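PDB 2PFY: putative exported protein from Bordetella pertussis Tohama I, which binds pyroglutamic acid and probably hands it on, as a periplasmic solute receptor, to a tripartite ATP-independent (TRAP) transport system. Local coordinates for residues A[25-28]-A[29-33]; A[86-89]-A[90-93]; A[130-133]-A[134-138]; A[252-255]-A[256-259]. All blocks are in the same frame, centred on the assembly; numbering follows the deposited sequence.

Along the chain the four contacts follow one another in numerical order, and none touches another. Contact 1 closes helix 15-30 beside the five-stranded sheet, while contact 3 lies in the turn between strands 124-127 and 141-144; their centres are 50 Å apart, on opposite sides of the chain's centre. Contact 2 starts helix 89-108, and contact 4 ends helix 223-257 beside the four-stranded sheet, their nearest atoms about 9 Å apart. Helix 223-257 links three of them: its first half meets contact 1, residues Trp241 to Thr248 meet contact 2, and its end is contact 4. Pyroglutamic acid is probably held between two lobes, as in other solute-binding proteins of this kind.

Contact 1: residues A[25-28]-A[29-33]; sequences DEVK and AATAG
Lys28 and Gly33 meet through the backbone where helix 15-30 comes to its end. Lys28 O accepts from Gly33 N at 2.7 Å, the long bond of a Schellman motif, and inside this loop Ala32 N bonds to Ala29 O at 3.1 Å. Ala32, with positive phi (56°), is the C-prime residue that ends the helix. Gly33 suits the next place, because at its own positive phi a beta carbon would press on the preceding carbonyl oxygen. The side chain of Lys28 leaves the turn: CG lies anti to the backbone N (chi1 -172°), and the extended chain carries NZ to a weak, long ion pair with Glu36.

Ala29 still belongs to the regular helix, its N bonded to Asp25 O at 3.1 Å. Its small methyl group rests 3.7 Å from the same Asp25 O, a compact choice for an exposed helical position.

Val27 offers its carbonyl to two donors of Thr31. The backbone N comes in at 3.0 Å and the hydroxyl OG1 at 2.8 Å, from opposite faces of the carbonyl plane, so that the oxygen is gripped from both sides. Thr31 is the first residue to leave helical angles, and its OG1 also accepts from Leu35 N, joining the helix end to the chain beyond the turn.

The Val27 side chain packs on Leu35 and Ile37 of strand 35-40 and on Ala232 of helix 223-257, while Thr31 touches Val225 and Ala228 of that helix. The turn lies at the end of the helix in the beta-alpha-beta unit formed by strand 2-7, helix 15-30 and strand 35-40.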
ATOM      1  N   ASP A  25       3.361  -2.756 -20.537  1.00 20.84           N
ATOM      2  CA  ASP A  25       3.546  -3.623 -21.702  1.00 22.68           C
ATOM      3  C   ASP A  25       2.231  -3.929 -22.406  1.00 22.58           C
ATOM      4  O   ASP A  25       2.186  -3.935 -23.642  1.00 22.52           O
ATOM      5  CB  ASP A  25       4.212  -4.963 -21.321  1.00 22.60           C
ATOM      6  CG  ASP A  25       5.689  -4.822 -21.051  1.00 26.97           C
ATOM      7  OD1 ASP A  25       6.306  -3.840 -21.509  1.00 25.11           O
ATOM      8  OD2 ASP A  25       6.230  -5.712 -20.354  1.00 28.88           O
ATOM      9  N   GLU A  26       1.187  -4.208 -21.629  1.00 22.31           N
ATOM     10  CA  GLU A  26      -0.119  -4.543 -22.184  1.00 24.47           C
ATOM     11  C   GLU A  26      -0.784  -3.344 -22.863  1.00 23.79           C
ATOM     12  O   GLU A  26      -1.443  -3.511 -23.885  1.00 24.24           O
ATOM     13  CB  GLU A  26      -1.015  -5.209 -21.137  1.00 24.33           C
ATOM     14  CG  GLU A  26      -0.552  -6.705 -20.932  1.00 27.37           C
ATOM     15  CD  GLU A  26      -1.307  -7.479 -19.854  1.00 27.41           C
ATOM     16  OE1 GLU A  26      -2.242  -6.933 -19.189  1.00 30.42           O
ATOM     17  OE2 GLU A  26      -0.934  -8.655 -19.663  1.00 30.35           O
ATOM     18  N   VAL A  27      -0.569  -2.137 -22.331  1.00 23.21           N
ATOM     19  CA  VAL A  27      -1.053  -0.911 -22.957  1.00 22.04           C
ATOM     20  C   VAL A  27      -0.378  -0.723 -24.325  1.00 22.80           C
ATOM     21  O   VAL A  27      -1.021  -0.342 -25.339  1.00 23.56           O
ATOM     22  CB  VAL A  27      -0.843   0.349 -22.035  1.00 21.09           C
ATOM     23  CG1 VAL A  27      -1.056   1.654 -22.787  1.00 19.24           C
ATOM     24  CG2 VAL A  27      -1.793   0.325 -20.837  1.00 18.90           C
ATOM     25  N   LYS A  28       0.911  -0.988 -24.385  1.00 23.61           N
ATOM     26  CA  LYS A  28       1.654  -0.773 -25.618  1.00 24.89           C
ATOM     27  C   LYS A  28       1.188  -1.735 -26.719  1.00 26.15           C
ATOM     28  O   LYS A  28       1.048  -1.334 -27.893  1.00 25.33           O
ATOM     29  CB  LYS A  28       3.157  -0.959 -25.378  1.00 25.30           C
ATOM     30  CG  LYS A  28       4.003  -0.564 -26.576  1.00 28.27           C
ATOM     31  CD  LYS A  28       5.480  -0.698 -26.292  1.00 34.00           C
ATOM     32  CE  LYS A  28       6.295  -0.573 -27.567  1.00 37.53           C
ATOM     33  NZ  LYS A  28       7.657  -1.136 -27.332  1.00 42.47           N
ATOM     34  N   ALA A  29       0.974  -2.994 -26.340  1.00 25.96           N
ATOM     35  CA  ALA A  29       0.523  -4.013 -27.289  1.00 27.14           C
ATOM     36  C   ALA A  29      -0.922  -3.764 -27.708  1.00 28.15           C
ATOM     37  O   ALA A  29      -1.268  -3.855 -28.896  1.00 29.07           O
ATOM     38  CB  ALA A  29       0.718  -5.429 -26.697  1.00 26.75           C
ATOM     39  N   ALA A  30      -1.765  -3.422 -26.753  1.00 27.96           N
ATOM     40  CA  ALA A  30      -3.173  -3.203 -27.016  1.00 28.31           C
ATOM     41  C   ALA A  30      -3.441  -1.970 -27.882  1.00 29.28           C
ATOM     42  O   ALA A  30      -4.420  -1.944 -28.622  1.00 28.56           O
ATOM     43  CB  ALA A  30      -3.940  -3.108 -25.704  1.00 28.16           C
ATOM     44  N   THR A  31      -2.578  -0.954 -27.796  1.00 29.11           N
ATOM     45  CA  THR A  31      -2.657   0.215 -28.666  1.00 29.61           C
ATOM     46  C   THR A  31      -1.754   0.126 -29.916  1.00 30.39           C
ATOM     47  O   THR A  31      -1.585   1.105 -30.639  1.00 30.05           O
ATOM     48  CB  THR A  31      -2.302   1.497 -27.886  1.00 29.67           C
ATOM     49  OG1 THR A  31      -0.925   1.433 -27.486  1.00 27.95           O
ATOM     50  CG2 THR A  31      -3.189   1.632 -26.670  1.00 27.83           C
ATOM     51  N   ALA A  32      -1.154  -1.031 -30.152  1.00 31.02           N
ATOM     52  CA  ALA A  32      -0.290  -1.212 -31.303  1.00 32.19           C
ATOM     53  C   ALA A  32       0.837  -0.178 -31.321  1.00 32.82           C
ATOM     54  O   ALA A  32       1.263   0.292 -32.385  1.00 32.79           O
ATOM     55  CB  ALA A  32      -1.121  -1.141 -32.622  1.00 32.37           C
ATOM     56  N   GLY A  33       1.337   0.193 -30.150  1.00 31.41           N
ATOM     57  CA  GLY A  33       2.422   1.151 -30.111  1.00 30.98           C
ATOM     58  C   GLY A  33       2.048   2.621 -29.988  1.00 29.91           C
ATOM     59  O   GLY A  33       2.925   3.452 -29.782  1.00 30.35           O
TER

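Contact 2: residues A[86-89]-A[90-93]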
ATOM      1  N   ALA A  86     -10.509  -5.136   8.189  1.00 30.07           N
ATOM      2  CA  ALA A  86     -10.609  -6.019   7.027  1.00 30.01           C
ATOM      3  C   ALA A  86      -9.274  -6.759   6.837  1.00 30.87           C
ATOM      4  O   ALA A  86      -8.448  -6.371   6.011  1.00 31.60           O
ATOM      5  CB  ALA A  86     -10.962  -5.219   5.785  1.00 29.64           C
ATOM      6  N   SER A  87      -9.064  -7.807   7.622  1.00 30.34           N
ATOM      7  CA  SER A  87      -7.727  -8.375   7.759  1.00 29.82           C
ATOM      8  C   SER A  87      -7.493  -9.608   6.914  1.00 29.22           C
ATOM      9  O   SER A  87      -6.358 -10.072   6.790  1.00 28.68           O
ATOM     10  CB  SER A  87      -7.433  -8.648   9.229  1.00 29.88           C
ATOM     11  OG  SER A  87      -6.966  -7.453   9.855  1.00 31.64           O
ATOM     12  N   SER A  88      -8.575 -10.150   6.353  1.00 28.71           N
ATOM     13  CA  SER A  88      -8.477 -11.217   5.352  1.00 27.88           C
ATOM     14  C   SER A  88      -8.580 -10.614   3.945  1.00 27.09           C
ATOM     15  O   SER A  88      -9.107  -9.519   3.779  1.00 26.03           O
ATOM     16  CB  SER A  88      -9.573 -12.258   5.572  1.00 28.43           C
ATOM     17  OG  SER A  88     -10.829 -11.701   5.275  1.00 28.05           O
ATOM     18  N   PHE A  89      -8.047 -11.293   2.934  1.00 25.99           N
ATOM     19  CA  PHE A  89      -8.222 -10.785   1.555  1.00 26.37           C
ATOM     20  C   PHE A  89      -9.674 -10.608   1.153  1.00 27.00           C
ATOM     21  O   PHE A  89     -10.004  -9.644   0.450  1.00 27.54           O
ATOM     22  CB  PHE A  89      -7.506 -11.651   0.522  1.00 25.41           C
ATOM     23  CG  PHE A  89      -6.015 -11.435   0.473  1.00 25.95           C
ATOM     24  CD1 PHE A  89      -5.488 -10.246  -0.025  1.00 24.20           C
ATOM     25  CD2 PHE A  89      -5.132 -12.447   0.905  1.00 24.83           C
ATOM     26  CE1 PHE A  89      -4.079 -10.040  -0.082  1.00 24.95           C
ATOM     27  CE2 PHE A  89      -3.733 -12.264   0.851  1.00 25.60           C
ATOM     28  CZ  PHE A  89      -3.208 -11.054   0.348  1.00 24.75           C
ATOM     29  N   ASN A  90     -10.541 -11.545   1.569  1.00 27.44           N
ATOM     30  CA  ASN A  90     -11.978 -11.487   1.179  1.00 28.54           C
ATOM     31  C   ASN A  90     -12.641 -10.246   1.761  1.00 27.84           C
ATOM     32  O   ASN A  90     -13.334  -9.525   1.058  1.00 28.21           O
ATOM     33  CB  ASN A  90     -12.741 -12.763   1.601  1.00 29.15           C
ATOM     34  CG  ASN A  90     -12.501 -13.946   0.648  1.00 31.14           C
ATOM     35  OD1 ASN A  90     -11.738 -13.863  -0.328  1.00 32.95           O
ATOM     36  ND2 ASN A  90     -13.153 -15.066   0.946  1.00 33.75           N
ATOM     37  N   GLU A  91     -12.370  -9.961   3.031  1.00 28.16           N
ATOM     38  CA  GLU A  91     -12.846  -8.695   3.628  1.00 29.34           C
ATOM     39  C   GLU A  91     -12.228  -7.480   2.924  1.00 28.41           C
ATOM     40  O   GLU A  91     -12.932  -6.505   2.666  1.00 27.48           O
ATOM     41  CB  GLU A  91     -12.527  -8.615   5.118  1.00 29.17           C
ATOM     42  CG  GLU A  91     -13.338  -9.526   5.991  1.00 34.35           C
ATOM     43  CD  GLU A  91     -12.811  -9.531   7.414  1.00 39.29           C
ATOM     44  OE1 GLU A  91     -11.661  -9.974   7.641  1.00 40.80           O
ATOM     45  OE2 GLU A  91     -13.543  -9.066   8.302  1.00 43.63           O
ATOM     46  N   SER A  92     -10.905  -7.526   2.674  1.00 27.99           N
ATOM     47  CA  SER A  92     -10.194  -6.421   2.005  1.00 27.44           C
ATOM     48  C   SER A  92     -10.844  -6.087   0.663  1.00 27.68           C
ATOM     49  O   SER A  92     -11.038  -4.908   0.324  1.00 27.57           O
ATOM     50  CB  SER A  92      -8.696  -6.763   1.815  1.00 27.35           C
ATOM     51  OG  SER A  92      -7.940  -5.624   1.397  1.00 23.88           O
ATOM     52  N   GLU A  93     -11.170  -7.137  -0.077  1.00 28.37           N
ATOM     53  CA  GLU A  93     -11.750  -7.041  -1.405  1.00 30.45           C
ATOM     54  C   GLU A  93     -13.133  -6.371  -1.384  1.00 30.51           C
ATOM     55  O   GLU A  93     -13.434  -5.557  -2.242  1.00 30.01           O
ATOM     56  CB  GLU A  93     -11.811  -8.403  -2.078  1.00 30.52           C
ATOM     57  CG  GLU A  93     -12.139  -8.284  -3.570  1.00 34.16           C
ATOM     58  CD  GLU A  93     -12.314  -9.601  -4.286  1.00 38.10           C
ATOM     59  OE1 GLU A  93     -11.938 -10.669  -3.747  1.00 40.77           O
ATOM     60  OE2 GLU A  93     -12.836  -9.555  -5.422  1.00 39.57           O
TER
HETATM   61  O   HOH W   1     -11.009  -8.230   9.844  1.00 38.41           O
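Ser88 and Glu91 exchange hydrogen bonds at the first turn of helix 89-108. The Ser88 hydroxyl accepts from Glu91 N, with OG 3.2 Å from it in a nearly straight bond (165°), and donates to Glu91 OE1 at 3.0 Å, meeting the anti side of the carboxylate slightly out of its plane. OE1 also draws in Ser88 N at 3.3 Å and Ser87 N at 3.4 Å, both weakly, and a water that bridges to Ser87 N. With CG anti to the carbonyl carbon (chi1 -71°), the glutamate chain folds back over the start of the helix. This is a capping box: serine at the N-cap and glutamate three residues on satisfy backbone N-H groups that have no helical carbonyl before them, and the negative carboxylate probably also suits the positive end of the helix dipole. Ser92 N bonds to Ser88 O at 2.9 Å as the regular pattern begins. At the base of the glutamate chain, Glu91 CB lies 3.8 Å from Ala86 CB, and Tyr299 of helix 290-300 lies against both residues. Further out, Ser87 OG bonds to Gln203 O, while Arg245 of helix 223-257 forms a salt bridge with Glu93, bonds to Asn90 and touches the Phe89 side chain.

Contact 3: residues A[130-133]-A[134-138]; sequences PVAA and LADLK
Val131 and Asp136 slide past each other in opposite directions, and the aspartate methylene rests against both valine branches, about equally far from each: Asp136 CB is 3.8 Å from Val131 CG1 and 3.9 Å from Val131 CG2. The beta-branched side chain packs against one side of the aspartate stem while the carboxylate reaches on to the backbone of the residues after the valine. Leu137 comes in across Val131 at about a right angle, its CD1 4.1 Å from Val131 CG1, and both leucines of the turn bear on Met156.

A first torsion of -70° sets Asp136 CG beside its own backbone N and helps to bring OD2 to the extended piece of chain. There OD2 accepts from Ala132 N at 2.9 Å, almost straight (170°), through the anti lone pair. A second, weak bond comes from Ala133 N at 3.5 Å. In return Asp136 N bonds to Ala133 O at 3.0 Å, approaching from above the carbonyl plane and closing a beta turn over Leu134 and Ala135. Leu137 N to Leu134 O and Lys138 N to Ala135 O repeat the i+3 to i pattern, a short helix-like turn. The small Ala133 fits against Gln268 and Glu272 of helix 267-287, where Glu272 OE1 also accepts from Leu134 N.

Beyond this turn runs strand 141-144, whose Arg143 lines the pyroglutamic acid pocket. Asp136 suits its place because its short carboxylate can span the turn and accept one firm and one weak N-H bond; these donors would probably favour its ionised form, and with the Asp136 N to Ala133 O bond they tie the extended and helix-like parts together.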
ATOM      1  N   PRO A 130      12.080 -10.931  20.878  1.00 33.03           N
ATOM      2  CA  PRO A 130      10.718 -11.428  21.002  1.00 32.39           C
ATOM      3  C   PRO A 130       9.734 -10.365  21.520  1.00 31.74           C
ATOM      4  O   PRO A 130      10.080  -9.546  22.372  1.00 31.87           O
ATOM      5  CB  PRO A 130      10.847 -12.566  22.025  1.00 32.46           C
ATOM      6  CG  PRO A 130      12.249 -13.048  21.912  1.00 33.50           C
ATOM      7  CD  PRO A 130      13.038 -11.748  21.661  1.00 32.98           C
ATOM      8  N   VAL A 131       8.515 -10.408  21.012  1.00 30.53           N
ATOM      9  CA  VAL A 131       7.444  -9.527  21.449  1.00 30.36           C
ATOM     10  C   VAL A 131       6.186 -10.366  21.684  1.00 30.37           C
ATOM     11  O   VAL A 131       5.831 -11.195  20.853  1.00 30.64           O
ATOM     12  CB  VAL A 131       7.175  -8.400  20.405  1.00 30.38           C
ATOM     13  CG1 VAL A 131       5.909  -7.611  20.756  1.00 30.82           C
ATOM     14  CG2 VAL A 131       8.376  -7.453  20.310  1.00 31.30           C
ATOM     15  N   ALA A 132       5.516 -10.153  22.827  1.00 29.62           N
ATOM     16  CA  ALA A 132       4.279 -10.862  23.163  1.00 29.06           C
ATOM     17  C   ALA A 132       3.106  -9.927  23.554  1.00 28.30           C
ATOM     18  O   ALA A 132       1.979 -10.380  23.694  1.00 28.65           O
ATOM     19  CB  ALA A 132       4.533 -11.909  24.286  1.00 29.63           C
ATOM     20  N   ALA A 133       3.394  -8.640  23.743  1.00 28.26           N
ATOM     21  CA  ALA A 133       2.398  -7.624  24.112  1.00 28.04           C
ATOM     22  C   ALA A 133       2.938  -6.231  23.780  1.00 27.83           C
ATOM     23  O   ALA A 133       4.128  -6.071  23.621  1.00 26.41           O
ATOM     24  CB  ALA A 133       2.067  -7.719  25.632  1.00 27.55           C
ATOM     25  N   LEU A 134       2.060  -5.229  23.703  1.00 28.87           N
ATOM     26  CA  LEU A 134       2.485  -3.834  23.417  1.00 29.93           C
ATOM     27  C   LEU A 134       3.601  -3.293  24.301  1.00 30.17           C
ATOM     28  O   LEU A 134       4.467  -2.536  23.826  1.00 29.77           O
ATOM     29  CB  LEU A 134       1.294  -2.868  23.386  1.00 29.93           C
ATOM     30  CG  LEU A 134       0.383  -2.976  22.152  1.00 32.29           C
ATOM     31  CD1 LEU A 134      -0.793  -2.015  22.241  1.00 33.92           C
ATOM     32  CD2 LEU A 134       1.163  -2.788  20.827  1.00 31.74           C
ATOM     33  N   ALA A 135       3.623  -3.720  25.574  1.00 30.32           N
ATOM     34  CA  ALA A 135       4.659  -3.320  26.524  1.00 30.21           C
ATOM     35  C   ALA A 135       6.076  -3.539  25.992  1.00 30.43           C
ATOM     36  O   ALA A 135       6.988  -2.771  26.299  1.00 30.53           O
ATOM     37  CB  ALA A 135       4.472  -4.053  27.900  1.00 29.76           C
ATOM     38  N   ASP A 136       6.252  -4.599  25.203  1.00 30.64           N
ATOM     39  CA  ASP A 136       7.549  -4.936  24.617  1.00 31.41           C
ATOM     40  C   ASP A 136       8.023  -3.850  23.623  1.00 31.76           C
ATOM     41  O   ASP A 136       9.239  -3.670  23.399  1.00 32.54           O
ATOM     42  CB  ASP A 136       7.490  -6.355  23.987  1.00 31.35           C
ATOM     43  CG  ASP A 136       7.383  -7.441  25.037  1.00 32.35           C
ATOM     44  OD1 ASP A 136       7.985  -7.243  26.129  1.00 34.91           O
ATOM     45  OD2 ASP A 136       6.711  -8.476  24.799  1.00 31.22           O
ATOM     46  N   LEU A 137       7.062  -3.089  23.109  1.00 31.36           N
ATOM     47  CA  LEU A 137       7.329  -2.059  22.120  1.00 32.93           C
ATOM     48  C   LEU A 137       7.295  -0.628  22.688  1.00 33.03           C
ATOM     49  O   LEU A 137       7.446   0.351  21.958  1.00 33.26           O
ATOM     50  CB  LEU A 137       6.382  -2.240  20.912  1.00 32.61           C
ATOM     51  CG  LEU A 137       6.644  -3.517  20.099  1.00 32.34           C
ATOM     52  CD1 LEU A 137       5.430  -3.848  19.204  1.00 33.74           C
ATOM     53  CD2 LEU A 137       7.937  -3.401  19.267  1.00 32.66           C
ATOM     54  N   LYS A 138       7.142  -0.512  24.008  1.00 33.39           N
ATOM     55  CA  LYS A 138       7.042   0.797  24.644  1.00 33.46           C
ATOM     56  C   LYS A 138       8.347   1.551  24.455  1.00 33.74           C
ATOM     57  O   LYS A 138       9.418   1.044  24.815  1.00 34.51           O
ATOM     58  CB  LYS A 138       6.707   0.660  26.153  1.00 33.55           C
ATOM     59  CG  LYS A 138       6.641   1.996  26.858  1.00 34.06           C
ATOM     60  CD  LYS A 138       5.364   2.733  26.555  1.00 35.50           C
ATOM     61  CE  LYS A 138       5.414   4.077  27.227  1.00 37.12           C
ATOM     62  NZ  LYS A 138       4.372   4.941  26.705  1.00 36.66           N
TER

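Contact 4: residues A[252-255]-A[256-259]; sequences TDTL and ARNG
Ala256 opens the last turn of helix 223-257, its N making a weak bond of 3.3 Å to Thr252 O. Its CB lies 3.7 Å from Asp253 O and touches Val262 of the following strand, an approach that suits a small side chain.

Arg257 is held more firmly by the backbone, N to Asp253 O at 2.8 Å. CG sets out anti to the backbone N, and the bend at chi3 (61°) turns the guanidinium back over Thr254: the CA atom of that threonine faces one side of the flat group, and NH2 makes a weak bond of 3.0 Å to Thr254 OG1. That hydroxyl has its stronger partner in Glu250 O. The flexible arginine can so cover a helix turn while staying exposed.

From here the helix ends in a Schellman motif. Asn258, the first residue off helical angles, bonds twice to Thr254 O, through N at 3.1 Å and through ND2 at 2.8 Å, reaching the oxygen from opposite faces of its plane. An asparagine serves well here, because its amide N-H supplies a second donor to a carbonyl at the helix end. The Asn258 and Thr254 side chains run side by side, Asn258 ND2 being 3.6 Å from Thr254 CG2, with Trp193 touching both.

Gly259 is the C-prime residue, its N bonded to Ala256 O at 3.0 Å; its positive phi (96°) is easy for a residue without a beta carbon. The residue after it bonds back to Leu255 O and the chain enters strand 261-264, whose Val262 packs on Thr252 and Leu255.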
ATOM      1  N   THR A 252       6.130 -15.478   3.029  1.00 16.94           N
ATOM      2  CA  THR A 252       6.289 -15.760   4.465  1.00 17.78           C
ATOM      3  C   THR A 252       7.252 -16.940   4.662  1.00 18.48           C
ATOM      4  O   THR A 252       8.157 -16.854   5.493  1.00 18.66           O
ATOM      5  CB  THR A 252       4.928 -16.046   5.100  1.00 17.38           C
ATOM      6  OG1 THR A 252       4.070 -14.962   4.763  1.00 20.24           O
ATOM      7  CG2 THR A 252       5.027 -16.128   6.654  1.00 17.93           C
ATOM      8  N   ASP A 253       7.100 -17.999   3.859  1.00 18.04           N
ATOM      9  CA  ASP A 253       8.041 -19.155   3.913  1.00 19.10           C
ATOM     10  C   ASP A 253       9.466 -18.689   3.616  1.00 18.40           C
ATOM     11  O   ASP A 253      10.426 -19.190   4.223  1.00 18.58           O
ATOM     12  CB  ASP A 253       7.661 -20.253   2.913  1.00 18.68           C
ATOM     13  CG  ASP A 253       6.319 -20.937   3.226  1.00 21.79           C
ATOM     14  OD1 ASP A 253       5.906 -21.074   4.401  1.00 23.91           O
ATOM     15  OD2 ASP A 253       5.662 -21.397   2.261  1.00 24.08           O
ATOM     16  N   THR A 254       9.612 -17.725   2.691  1.00 17.63           N
ATOM     17  CA  THR A 254      10.931 -17.186   2.350  1.00 16.69           C
ATOM     18  C   THR A 254      11.652 -16.540   3.554  1.00 16.43           C
ATOM     19  O   THR A 254      12.868 -16.726   3.723  1.00 17.81           O
ATOM     20  CB  THR A 254      10.869 -16.206   1.137  1.00 16.59           C
ATOM     21  OG1 THR A 254      10.373 -16.908  -0.002  1.00 18.08           O
ATOM     22  CG2 THR A 254      12.279 -15.641   0.785  1.00 15.92           C
ATOM     23  N   LEU A 255      10.915 -15.766   4.351  1.00 15.80           N
ATOM     24  CA  LEU A 255      11.460 -15.147   5.561  1.00 16.26           C
ATOM     25  C   LEU A 255      12.033 -16.240   6.476  1.00 17.00           C
ATOM     26  O   LEU A 255      13.161 -16.112   6.941  1.00 17.10           O
ATOM     27  CB  LEU A 255      10.334 -14.399   6.312  1.00 17.03           C
ATOM     28  CG  LEU A 255       9.641 -13.258   5.525  1.00 13.91           C
ATOM     29  CD1 LEU A 255       8.569 -12.661   6.406  1.00 17.43           C
ATOM     30  CD2 LEU A 255      10.649 -12.144   5.054  1.00 18.01           C
ATOM     31  N   ALA A 256      11.246 -17.302   6.697  1.00 16.97           N
ATOM     32  CA  ALA A 256      11.636 -18.423   7.574  1.00 18.02           C
ATOM     33  C   ALA A 256      12.791 -19.222   7.026  1.00 18.48           C
ATOM     34  O   ALA A 256      13.705 -19.583   7.789  1.00 19.30           O
ATOM     35  CB  ALA A 256      10.441 -19.351   7.899  1.00 17.20           C
ATOM     36  N   ARG A 257      12.795 -19.471   5.714  1.00 19.63           N
ATOM     37  CA  ARG A 257      13.917 -20.213   5.078  1.00 20.26           C
ATOM     38  C   ARG A 257      15.229 -19.470   5.294  1.00 20.62           C
ATOM     39  O   ARG A 257      16.305 -20.084   5.482  1.00 20.71           O
ATOM     40  CB  ARG A 257      13.642 -20.447   3.590  1.00 19.36           C
ATOM     41  CG  ARG A 257      14.752 -21.142   2.823  1.00 21.28           C
ATOM     42  CD  ARG A 257      14.265 -21.621   1.451  1.00 22.35           C
ATOM     43  NE  ARG A 257      13.816 -20.528   0.599  1.00 25.06           N
ATOM     44  CZ  ARG A 257      12.549 -20.149   0.375  1.00 28.37           C
ATOM     45  NH1 ARG A 257      11.473 -20.757   0.949  1.00 27.44           N
ATOM     46  NH2 ARG A 257      12.357 -19.122  -0.455  1.00 25.31           N
ATOM     47  N   ASN A 258      15.152 -18.142   5.271  1.00 19.94           N
ATOM     48  CA  ASN A 258      16.328 -17.312   5.482  1.00 20.35           C
ATOM     49  C   ASN A 258      16.670 -17.005   6.935  1.00 21.35           C
ATOM     50  O   ASN A 258      17.482 -16.116   7.201  1.00 21.34           O
ATOM     51  CB  ASN A 258      16.188 -16.033   4.656  1.00 20.41           C
ATOM     52  CG  ASN A 258      16.421 -16.315   3.192  1.00 20.13           C
ATOM     53  OD1 ASN A 258      17.565 -16.531   2.796  1.00 19.62           O
ATOM     54  ND2 ASN A 258      15.337 -16.433   2.410  1.00 16.10           N
ATOM     55  N   GLY A 259      16.033 -17.744   7.846  1.00 23.12           N
ATOM     56  CA  GLY A 259      16.370 -17.788   9.275  1.00 23.96           C
ATOM     57  C   GLY A 259      15.587 -16.877  10.221  1.00 25.89           C
ATOM     58  O   GLY A 259      15.896 -16.818  11.427  1.00 24.37           O
TER